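Local coordinates for protein Non-reducing end alpha-L-arabinofuranosidase BoGH43B (PDB 5JOZ) that cleaves terminal non-reducing alpha-L-arabinofuranoside residues from the side branches of xyloglucan, turning its 'S' units into 'X' units, at residues H55-P60 with F103-K108; P78-H83 with F87-T92. All blocks are in the same frame, centred on the assembly; numbering follows the deposited sequence.

Contact 1: residues H55-P60 with F103-K108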
loop_
_atom_site.group_PDB
_atom_site.type_symbol
_atom_site.label_atom_id
_atom_site.label_comp_id
_atom_site.label_asym_id
_atom_site.label_seq_id
_atom_site.Cartn_x
_atom_site.Cartn_y
_atom_site.Cartn_z
ATOM N N HIS A 55 5.005 1.711 -11.048
ATOM C CA HIS A 55 3.961 0.826 -10.557
ATOM C C HIS A 55 3.790 -0.293 -11.574
ATOM O O HIS A 55 3.889 -0.058 -12.778
ATOM C CB HIS A 55 2.656 1.607 -10.371
ATOM C CG HIS A 55 2.768 2.740 -9.398
ATOM N ND1 HIS A 55 3.397 3.925 -9.711
ATOM C CD2 HIS A 55 2.348 2.865 -8.117
ATOM C CE1 HIS A 55 3.375 4.723 -8.658
ATOM N NE2 HIS A 55 2.735 4.107 -7.682
ATOM N N ALA A 56 3.548 -1.509 -11.101
ATOM C CA ALA A 56 3.341 -2.637 -12.008
ATOM C C ALA A 56 2.088 -2.420 -12.843
ATOM O O ALA A 56 2.054 -2.786 -14.013
ATOM C CB ALA A 56 3.237 -3.940 -11.250
ATOM N N LEU A 57 1.073 -1.809 -12.234
ATOM C CA LEU A 57 -0.223 -1.609 -12.870
ATOM C C LEU A 57 -0.529 -0.101 -13.023
ATOM O O LEU A 57 -1.368 0.475 -12.309
ATOM C CB LEU A 57 -1.302 -2.371 -12.079
ATOM C CG LEU A 57 -0.978 -3.805 -11.598
ATOM C CD1 LEU A 57 -2.162 -4.352 -10.829
ATOM C CD2 LEU A 57 -0.603 -4.760 -12.742
ATOM N N SER A 58 0.166 0.505 -13.988
ATOM C CA SER A 58 0.070 1.940 -14.308
ATOM C C SER A 58 -0.982 2.306 -15.378
ATOM O O SER A 58 -1.081 3.483 -15.751
ATOM C CB SER A 58 1.440 2.464 -14.782
ATOM O OG SER A 58 2.469 2.239 -13.825
ATOM N N ARG A 59 -1.750 1.329 -15.875
ATOM C CA ARG A 59 -2.752 1.586 -16.920
ATOM C C ARG A 59 -4.085 0.932 -16.556
ATOM O O ARG A 59 -4.106 -0.051 -15.825
ATOM C CB ARG A 59 -2.243 1.068 -18.278
ATOM C CG ARG A 59 -0.978 1.780 -18.768
ATOM C CD ARG A 59 -0.573 1.401 -20.192
ATOM N NE ARG A 59 -0.592 -0.048 -20.447
ATOM C CZ ARG A 59 0.342 -0.921 -20.063
ATOM N NH1 ARG A 59 1.410 -0.536 -19.359
ATOM N NH2 ARG A 59 0.208 -2.208 -20.374
ATOM N N PRO A 60 -5.207 1.465 -17.072
ATOM C CA PRO A 60 -6.511 0.848 -16.768
ATOM C C PRO A 60 -6.714 -0.599 -17.296
ATOM O O PRO A 60 -7.496 -1.354 -16.717
ATOM C CB PRO A 60 -7.525 1.816 -17.407
ATOM C CG PRO A 60 -6.757 2.627 -18.402
ATOM C CD PRO A 60 -5.334 2.667 -17.928
ATOM N N PHE A 103 -3.589 -12.813 -12.074
ATOM C CA PHE A 103 -2.915 -12.347 -13.295
ATOM C C PHE A 103 -1.429 -12.162 -13.023
ATOM O O PHE A 103 -1.029 -12.025 -11.877
ATOM C CB PHE A 103 -3.482 -10.991 -13.746
ATOM C CG PHE A 103 -3.146 -9.877 -12.801
ATOM C CD1 PHE A 103 -3.926 -9.664 -11.687
ATOM C CD2 PHE A 103 -1.995 -9.110 -12.976
ATOM C CE1 PHE A 103 -3.592 -8.693 -10.761
ATOM C CE2 PHE A 103 -1.658 -8.124 -12.057
ATOM C CZ PHE A 103 -2.464 -7.919 -10.946
ATOM N N TYR A 104 -0.626 -12.100 -14.076
ATOM C CA TYR A 104 0.692 -11.504 -13.968
ATOM C C TYR A 104 0.985 -10.553 -15.110
ATOM O O TYR A 104 0.332 -10.595 -16.144
ATOM C CB TYR A 104 1.814 -12.556 -13.799
ATOM C CG TYR A 104 2.100 -13.478 -14.970
ATOM C CD1 TYR A 104 1.390 -14.665 -15.135
ATOM C CD2 TYR A 104 3.122 -13.190 -15.886
ATOM C CE1 TYR A 104 1.657 -15.524 -16.195
ATOM C CE2 TYR A 104 3.397 -14.048 -16.954
ATOM C CZ TYR A 104 2.658 -15.216 -17.101
ATOM O OH TYR A 104 2.909 -16.080 -18.147
ATOM N N VAL A 105 1.981 -9.691 -14.886
ATOM C CA VAL A 105 2.492 -8.745 -15.876
ATOM C C VAL A 105 4.011 -8.817 -15.872
ATOM O O VAL A 105 4.605 -9.188 -14.865
ATOM C CB VAL A 105 2.044 -7.285 -15.587
ATOM C CG1 VAL A 105 0.558 -7.123 -15.845
ATOM C CG2 VAL A 105 2.376 -6.854 -14.165
ATOM N N THR A 106 4.624 -8.429 -16.990
ATOM C CA THR A 106 6.065 -8.558 -17.197
ATOM C C THR A 106 6.715 -7.265 -17.677
ATOM O O THR A 106 6.050 -6.393 -18.210
ATOM C CB THR A 106 6.416 -9.675 -18.233
ATOM O OG1 THR A 106 6.019 -9.287 -19.554
ATOM C CG2 THR A 106 5.752 -10.993 -17.866
ATOM N N ALA A 107 8.030 -7.165 -17.496
ATOM C CA ALA A 107 8.786 -5.993 -17.943
ATOM C C ALA A 107 10.278 -6.286 -18.107
ATOM O O ALA A 107 10.826 -7.166 -17.447
ATOM C CB ALA A 107 8.593 -4.848 -16.957
ATOM N N LYS A 108 10.924 -5.543 -19.000
ATOM C CA LYS A 108 12.383 -5.541 -19.108
ATOM C C LYS A 108 12.949 -4.537 -18.100
ATOM O O LYS A 108 13.955 -4.802 -17.460
ATOM C CB LYS A 108 12.818 -5.189 -20.541
#
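Leu57 pushes its forked end against Phe103 and Val105, and every contact between 55-60 and 103-108 is apolar packing or van der Waals touching. The leucine and the phenylalanine come at each other from opposite directions. CD1 of Leu57 lies 3.6 Å from Phe103 CZ, and Leu57 CD2 comes equally close, 3.6 Å, to Phe103 CE2, so the two methyls sit side by side along the CE2-CZ bond at the far end of the ring, CD1 coming in obliquely. Phe103 is placed for this by its first torsion (chi1 68°), which sets CG between the backbone N and the carbonyl carbon and swings the ring toward the loop. The same Leu57 CD2 also meets the valine, 3.9 Å from Val105 CG2 and 4.1 Å from Val105 CG1, so this one methyl touches both strand residues. Ala56 adds the last apolar touch, its CB 4.2 Å from Val105 CG2.

This is a seam between neighbouring blades of the five-bladed beta-propeller of family 43 glycoside hydrolases. Strand 51-55 is the outermost strand of the first blade, and the chain turns a corner at Ala56 as it leaves; strand 102-107 is third in order across the next blade. Phe103 and Val105 present side chains to this turn, whereas Tyr104 between them points away and bonds to the carbonyl of Pro154.

Hydrogen bonding stays within the loop or goes outside the pair. Ser58 OG donates to His55 O over 2.9 Å, rising 40° out of the carbonyl plane and bridging the turn that carries Ala56 and Leu57. Farther along, Arg59 makes a salt bridge with Asp116 and donates from NH1 to the carbonyl of Trp114, adding a polar tie to the second blade beside the apolar one.

Contact 2: residues P78-H83 with F87-T92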
loop_
_atom_site.group_PDB
_atom_site.type_symbol
_atom_site.label_atom_id
_atom_site.label_comp_id
_atom_site.label_asym_id
_atom_site.label_seq_id
_atom_site.Cartn_x
_atom_site.Cartn_y
_atom_site.Cartn_z
ATOM N N PRO A 78 0.838 -9.141 -4.054
ATOM C CA PRO A 78 1.594 -9.462 -5.244
ATOM C C PRO A 78 2.862 -10.230 -4.906
ATOM O O PRO A 78 3.390 -10.097 -3.794
ATOM C CB PRO A 78 1.980 -8.094 -5.760
ATOM C CG PRO A 78 2.276 -7.342 -4.495
ATOM C CD PRO A 78 1.331 -7.886 -3.460
ATOM N N THR A 79 3.359 -11.006 -5.861
ATOM C CA THR A 79 4.696 -11.580 -5.756
ATOM C C THR A 79 5.524 -11.060 -6.948
ATOM O O THR A 79 5.011 -10.999 -8.063
ATOM C CB THR A 79 4.622 -13.121 -5.675
ATOM O OG1 THR A 79 3.916 -13.491 -4.486
ATOM C CG2 THR A 79 5.998 -13.750 -5.658
ATOM N N LEU A 80 6.778 -10.668 -6.688
ATOM C CA LEU A 80 7.701 -10.095 -7.690
ATOM C C LEU A 80 8.902 -11.021 -7.877
ATOM O O LEU A 80 9.586 -11.355 -6.913
ATOM C CB LEU A 80 8.201 -8.720 -7.225
ATOM C CG LEU A 80 9.428 -8.056 -7.869
ATOM C CD1 LEU A 80 9.216 -7.745 -9.335
ATOM C CD2 LEU A 80 9.759 -6.758 -7.149
ATOM N N ARG A 81 9.165 -11.429 -9.114
ATOM C CA ARG A 81 10.334 -12.258 -9.409
ATOM C C ARG A 81 11.010 -11.813 -10.697
ATOM O O ARG A 81 10.462 -11.009 -11.450
ATOM C CB ARG A 81 9.933 -13.733 -9.498
ATOM C CG ARG A 81 9.272 -14.306 -8.251
ATOM C CD ARG A 81 10.253 -14.455 -7.102
ATOM N NE ARG A 81 9.628 -15.003 -5.882
ATOM C CZ ARG A 81 9.439 -14.360 -4.720
ATOM N NH1 ARG A 81 9.799 -13.094 -4.545
ATOM N NH2 ARG A 81 8.880 -15.003 -3.699
ATOM N N TYR A 82 12.211 -12.338 -10.919
ATOM C CA TYR A 82 13.040 -11.999 -12.079
ATOM C C TYR A 82 13.683 -13.260 -12.667
ATOM O O TYR A 82 14.265 -14.053 -11.923
ATOM C CB TYR A 82 14.134 -11.020 -11.658
ATOM C CG TYR A 82 15.112 -10.663 -12.752
ATOM C CD1 TYR A 82 14.830 -9.637 -13.653
ATOM C CD2 TYR A 82 16.323 -11.352 -12.889
ATOM C CE1 TYR A 82 15.727 -9.299 -14.654
ATOM C CE2 TYR A 82 17.227 -11.021 -13.892
ATOM C CZ TYR A 82 16.926 -9.990 -14.768
ATOM O OH TYR A 82 17.814 -9.649 -15.765
ATOM N N HIS A 83 13.588 -13.418 -13.992
ATOM C CA HIS A 83 14.210 -14.530 -14.712
ATOM C C HIS A 83 14.574 -14.164 -16.153
ATOM O O HIS A 83 13.711 -13.733 -16.927
ATOM C CB HIS A 83 13.288 -15.751 -14.706
ATOM C CG HIS A 83 13.895 -16.975 -15.328
ATOM N ND1 HIS A 83 15.025 -17.587 -14.824
ATOM C CD2 HIS A 83 13.523 -17.703 -16.410
ATOM C CE1 HIS A 83 15.325 -18.635 -15.571
ATOM N NE2 HIS A 83 14.432 -18.726 -16.542
ATOM N N PHE A 87 11.230 -9.233 -15.625
ATOM C CA PHE A 87 10.593 -9.168 -14.306
ATOM C C PHE A 87 9.171 -9.650 -14.426
ATOM O O PHE A 87 8.535 -9.391 -15.430
ATOM C CB PHE A 87 10.562 -7.733 -13.783
ATOM C CG PHE A 87 11.908 -7.176 -13.499
ATOM C CD1 PHE A 87 12.679 -6.631 -14.520
ATOM C CD2 PHE A 87 12.415 -7.184 -12.206
ATOM C CE1 PHE A 87 13.939 -6.120 -14.258
ATOM C CE2 PHE A 87 13.673 -6.669 -11.940
ATOM C CZ PHE A 87 14.437 -6.144 -12.962
ATOM N N TYR A 88 8.678 -10.331 -13.393
ATOM C CA TYR A 88 7.318 -10.871 -13.356
ATOM C C TYR A 88 6.658 -10.436 -12.055
ATOM O O TYR A 88 7.273 -10.533 -10.990
ATOM C CB TYR A 88 7.341 -12.401 -13.390
ATOM C CG TYR A 88 7.834 -13.009 -14.686
ATOM C CD1 TYR A 88 9.190 -13.082 -14.966
ATOM C CD2 TYR A 88 6.944 -13.519 -15.620
ATOM C CE1 TYR A 88 9.648 -13.639 -16.146
ATOM C CE2 TYR A 88 7.390 -14.078 -16.810
ATOM C CZ TYR A 88 8.748 -14.134 -17.068
ATOM O OH TYR A 88 9.211 -14.672 -18.244
ATOM N N VAL A 89 5.422 -9.943 -12.150
ATOM C CA VAL A 89 4.632 -9.632 -10.981
ATOM C C VAL A 89 3.273 -10.297 -11.090
ATOM O O VAL A 89 2.488 -9.952 -11.967
ATOM C CB VAL A 89 4.453 -8.116 -10.782
ATOM C CG1 VAL A 89 3.496 -7.840 -9.633
ATOM C CG2 VAL A 89 5.794 -7.472 -10.489
ATOM N N ILE A 90 2.999 -11.215 -10.169
ATOM C CA ILE A 90 1.744 -11.959 -10.127
ATOM C C ILE A 90 0.952 -11.455 -8.922
ATOM O O ILE A 90 1.530 -11.165 -7.879
ATOM C CB ILE A 90 2.002 -13.502 -10.069
ATOM C CG1 ILE A 90 0.760 -14.293 -10.477
ATOM C CG2 ILE A 90 2.447 -13.971 -8.693
ATOM C CD1 ILE A 90 0.996 -15.776 -10.630
ATOM N N GLY A 91 -0.359 -11.319 -9.078
ATOM C CA GLY A 91 -1.237 -10.968 -7.963
ATOM C C GLY A 91 -2.658 -11.379 -8.240
ATOM O O GLY A 91 -2.924 -12.101 -9.208
ATOM N N THR A 92 -3.573 -10.932 -7.392
ATOM C CA THR A 92 -5.008 -11.164 -7.597
ATOM C C THR A 92 -5.801 -9.850 -7.535
ATOM O O THR A 92 -5.576 -9.032 -6.651
ATOM C CB THR A 92 -5.565 -12.108 -6.527
ATOM O OG1 THR A 92 -4.576 -13.078 -6.180
ATOM C CG2 THR A 92 -6.816 -12.819 -7.027
#
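Strands 79-83 and 87-92 form the two arms of an antiparallel beta hairpin, a largely buried contact at the inner edge of the second blade. Four backbone bonds hold the register. In the Thr79-Ile90 pair, Thr79 N donates to Ile90 O over 2.7 Å and Ile90 N returns a bond of 2.9 Å to Thr79 O. In the Arg81-Tyr88 pair, Arg81 N reaches Tyr88 O at 2.8 Å, and Tyr88 N reaches Arg81 O at 2.7 Å. Leu80-Val89 and Tyr82-Phe87 are the alternating non-hydrogen-bonded pairs.

Those two pairs put their side chains on one face of the sheet. Tyr82 has CG anti to the backbone N (chi1 176°), while Phe87 has CG beside its own N (chi1 -66°). The tyrosine thereby brings an edge down on the phenylalanine face, with Tyr82 CD1 over the centre of the Phe87 ring, centroids 4.7 Å apart and planes at 59°. Farther along this face, Leu80 CD1 packs 3.6 Å from Val89 CG2 and also touches the rim of the Phe87 ring near its plane.

In the five-bladed propeller of family 43, strand 74-83 is the innermost strand of its blade. Pro78, at the start of the hairpin segment, has its side chain about 4 Å from that of Asp16, the probable proton acceptor.

The other face carries Thr79, Arg81, Tyr88 and Ile90. Thr79 CB rests 3.8 Å from Ile90 CG2, and Thr79 CG2 covers one face of the Arg81 guanidinium. The end of Arg81 leads away from strand 87-92: NH1 turns back to donate to Leu80 O of its own strand and also joins Asp240 in a salt bridge, while NE pairs with Glu130. On the neighbouring blade, Phe131 stacks with His83 and meets the Tyr88 ring at an angle.

Both contacts are buried and share the second blade, but they work at different levels of the fold. Contact 2 builds the blade from within: its first two strands are zipped by backbone bonds and dressed on both faces. Contact 1 packs that blade against the exit loop of the first, through a few apolar side chains and no hydrogen bond, over a much smaller area. Strand 86-94 connects them, since it is also hydrogen-bonded to strand 102-107: Val89 N meets Val105 O at 2.9 Å, and Phe87 N meets Ala107 O at 2.8 Å. Contact 2 approaches the catalytic centre; contact 1 lies farther out across the blade, on its third strand.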